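Local coordinates for protein cytochrome c-552 (Thiobacillus ferrooxidans, PDB 1H1O) that carries electrons in the periplasm as a diheme, high-potential cytochrome c of the c4 type, at residues 34-39 and 84-89. Sequence-based numbering, arbitrary orientation.
Sequences RLAGQH and NAQKPP. With HEM (protoporphyrin IX containing Fe), chain D.
The methyl group of Ala36 overlaps the start of the Gln86 side chain, its CB 3.7 Å from Gln86 CB, and also meets the backbone of the following turn, with Pro88 O 3.5 Å from the same methyl. Beyond CG the Gln86 chain runs on extended and passes alongside the Ala36 backbone. Pro89 adds to the packing: its CA lies 3.7 Å from Ala36 O, and its ring at CB approaches Gly37 CA. Gly37 is the third residue of a type II beta turn from Leu35 to Gln38, closed by the bond from Gln38 N to Leu35 O. Its phi is positive, 77°, and a side chain here would run into Pro89 CB. With none, the turn comes down on the last turn of the helix, where Gly37 CA makes a CH...O contact of 3.2 Å to Asn84 O. A second such contact returns from Asn84 CA to Gln38 O.

Leu35 turns instead to the heme. With CG beside the backbone N (chi1 -53°), its two methyls lie over the porphyrin face at pyrrole A, CD1 3.8 Å from the heme meso carbon CHB and CD2 3.9 Å from the propionate carbon CBA. Pyrrole A would probably lose this aliphatic cover to an alanine here, and a gap would open beside His20 and Met43. Gln38 folds back so that OE1 accepts the N-H of His39, the N-cap of helix 40-51, and that of Arg135. Both segments belong to the first of the two cytochrome c units, whose heme pocket Leu35 lines. The contact joins the loop between helices 17-20 and 40-51 to the C-terminal end of helix 73-85 and the loop after it, with backbone hydrogen bonds pairing Ala36 with Met90 and Gly37 with Phe83.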
# COMPACT_ATOMS: atom_id res chain seq x y z
N ARG A 34 4.08 -5.50 0.47
CA ARG A 34 4.11 -6.64 -0.41
C ARG A 34 3.79 -6.01 -1.77
O ARG A 34 3.08 -5.00 -1.84
CB ARG A 34 3.04 -7.64 0.01
CG ARG A 34 3.34 -8.22 1.38
CD ARG A 34 2.28 -9.16 1.88
NE ARG A 34 2.63 -9.67 3.20
CZ ARG A 34 1.83 -9.63 4.25
NH1 ARG A 34 0.62 -9.10 4.14
NH2 ARG A 34 2.23 -10.13 5.41
N LEU A 35 4.32 -6.59 -2.83
CA LEU A 35 4.11 -6.05 -4.17
C LEU A 35 3.34 -6.98 -5.08
O LEU A 35 2.79 -6.53 -6.09
CB LEU A 35 5.45 -5.73 -4.81
CG LEU A 35 6.35 -4.83 -3.96
CD1 LEU A 35 7.65 -4.53 -4.72
CD2 LEU A 35 5.59 -3.56 -3.62
N ALA A 36 3.33 -8.26 -4.74
CA ALA A 36 2.64 -9.27 -5.53
C ALA A 36 1.19 -8.90 -5.87
O ALA A 36 0.37 -8.61 -4.99
CB ALA A 36 2.67 -10.61 -4.79
N GLY A 37 0.88 -8.90 -7.16
CA GLY A 37 -0.47 -8.60 -7.58
C GLY A 37 -0.89 -7.14 -7.55
O GLY A 37 -2.03 -6.82 -7.89
N GLN A 38 0.01 -6.25 -7.15
CA GLN A 38 -0.33 -4.83 -7.12
C GLN A 38 -0.53 -4.46 -8.59
O GLN A 38 0.14 -5.01 -9.47
CB GLN A 38 0.81 -4.02 -6.51
CG GLN A 38 0.45 -2.56 -6.21
CD GLN A 38 -0.86 -2.44 -5.43
OE1 GLN A 38 -1.93 -2.29 -6.02
NE2 GLN A 38 -0.78 -2.53 -4.10
N HIS A 39 -1.44 -3.54 -8.87
CA HIS A 39 -1.71 -3.16 -10.25
C HIS A 39 -0.53 -2.45 -10.91
O HIS A 39 0.16 -1.65 -10.29
CB HIS A 39 -2.97 -2.30 -10.30
CG HIS A 39 -4.15 -2.94 -9.65
ND1 HIS A 39 -4.65 -4.16 -10.06
CD2 HIS A 39 -4.87 -2.59 -8.56
CE1 HIS A 39 -5.63 -4.52 -9.26
NE2 HIS A 39 -5.79 -3.59 -8.34
N ASN A 84 3.16 -7.36 -10.53
CA ASN A 84 1.72 -7.41 -10.75
C ASN A 84 1.30 -8.85 -11.05
O ASN A 84 0.23 -9.28 -10.63
CB ASN A 84 1.32 -6.50 -11.92
CG ASN A 84 -0.16 -6.66 -12.33
OD1 ASN A 84 -1.06 -6.55 -11.50
ND2 ASN A 84 -0.39 -6.92 -13.62
N ALA A 85 2.16 -9.57 -11.76
CA ALA A 85 1.89 -10.96 -12.12
C ALA A 85 2.24 -11.97 -11.04
O ALA A 85 1.71 -13.07 -11.03
CB ALA A 85 2.62 -11.31 -13.42
N GLN A 86 3.14 -11.59 -10.12
CA GLN A 86 3.55 -12.49 -9.05
C GLN A 86 2.42 -13.27 -8.43
O GLN A 86 1.31 -12.76 -8.26
CB GLN A 86 4.24 -11.73 -7.92
CG GLN A 86 5.73 -11.55 -8.05
CD GLN A 86 6.41 -11.49 -6.68
OE1 GLN A 86 6.85 -12.51 -6.15
NE2 GLN A 86 6.47 -10.30 -6.10
N LYS A 87 2.70 -14.52 -8.07
CA LYS A 87 1.72 -15.39 -7.43
C LYS A 87 2.45 -16.09 -6.29
O LYS A 87 3.60 -16.48 -6.43
CB LYS A 87 1.19 -16.42 -8.42
CG LYS A 87 0.51 -15.84 -9.65
CD LYS A 87 -0.76 -15.10 -9.32
CE LYS A 87 -1.36 -14.53 -10.59
NZ LYS A 87 -2.54 -13.68 -10.30
N PRO A 88 1.77 -16.26 -5.14
CA PRO A 88 0.40 -15.81 -4.91
C PRO A 88 0.38 -14.31 -4.64
O PRO A 88 1.32 -13.78 -4.03
CB PRO A 88 -0.03 -16.59 -3.66
CG PRO A 88 1.05 -17.64 -3.46
CD PRO A 88 2.29 -16.97 -3.96
N PRO A 89 -0.66 -13.60 -5.11
CA PRO A 89 -0.75 -12.15 -4.87
C PRO A 89 -0.64 -11.91 -3.37
O PRO A 89 -0.88 -12.82 -2.59
CB PRO A 89 -2.11 -11.78 -5.43
CG PRO A 89 -2.89 -13.09 -5.37
CD PRO A 89 -1.85 -14.08 -5.83
CHA HEM D . 7.82 0.51 -1.38
CHB HEM D . 9.13 -1.13 -5.70
CHC HEM D . 13.44 -2.32 -3.90
CHD HEM D . 12.11 -0.80 0.41
C1A HEM D . 7.78 0.17 -2.73
C2A HEM D . 6.67 0.41 -3.63
C3A HEM D . 7.04 -0.06 -4.86
C4A HEM D . 8.38 -0.58 -4.68
CMA HEM D . 6.28 -0.07 -6.16
CAA HEM D . 5.37 1.07 -3.25
CBA HEM D . 4.27 0.04 -2.88
CGA HEM D . 3.03 0.61 -2.49
O1A HEM D . 2.18 -0.22 -2.01
O2A HEM D . 2.76 1.82 -2.57
C1B HEM D . 10.42 -1.60 -5.57
C2B HEM D . 11.18 -2.13 -6.68
C3B HEM D . 12.41 -2.44 -6.19
C4B HEM D . 12.37 -2.13 -4.77
CMB HEM D . 10.63 -2.25 -8.09
CAB HEM D . 13.62 -2.99 -6.90
CBB HEM D . 14.17 -2.07 -8.03
C1C HEM D . 13.46 -2.02 -2.57
C2C HEM D . 14.59 -2.23 -1.69
C3C HEM D . 14.19 -1.78 -0.48
C4C HEM D . 12.85 -1.33 -0.61
CMC HEM D . 15.89 -2.82 -2.15
CAC HEM D . 14.97 -1.72 0.85
CBC HEM D . 16.30 -0.92 0.75
C1D HEM D . 10.82 -0.31 0.31
C2D HEM D . 10.10 0.28 1.42
C3D HEM D . 8.92 0.67 0.91
C4D HEM D . 8.90 0.29 -0.50
CMD HEM D . 10.66 0.42 2.82
CAD HEM D . 7.80 1.39 1.57
CBD HEM D . 8.32 2.92 1.64
CGD HEM D . 7.34 3.93 1.75
O1D HEM D . 6.58 3.91 2.73
O2D HEM D . 7.26 4.86 0.90
NA HEM D . 8.81 -0.43 -3.38
NB HEM D . 11.16 -1.60 -4.40
NC HEM D . 12.39 -1.47 -1.88
ND HEM D . 10.07 -0.30 -0.84
FE HEM D . 10.61 -0.98 -2.61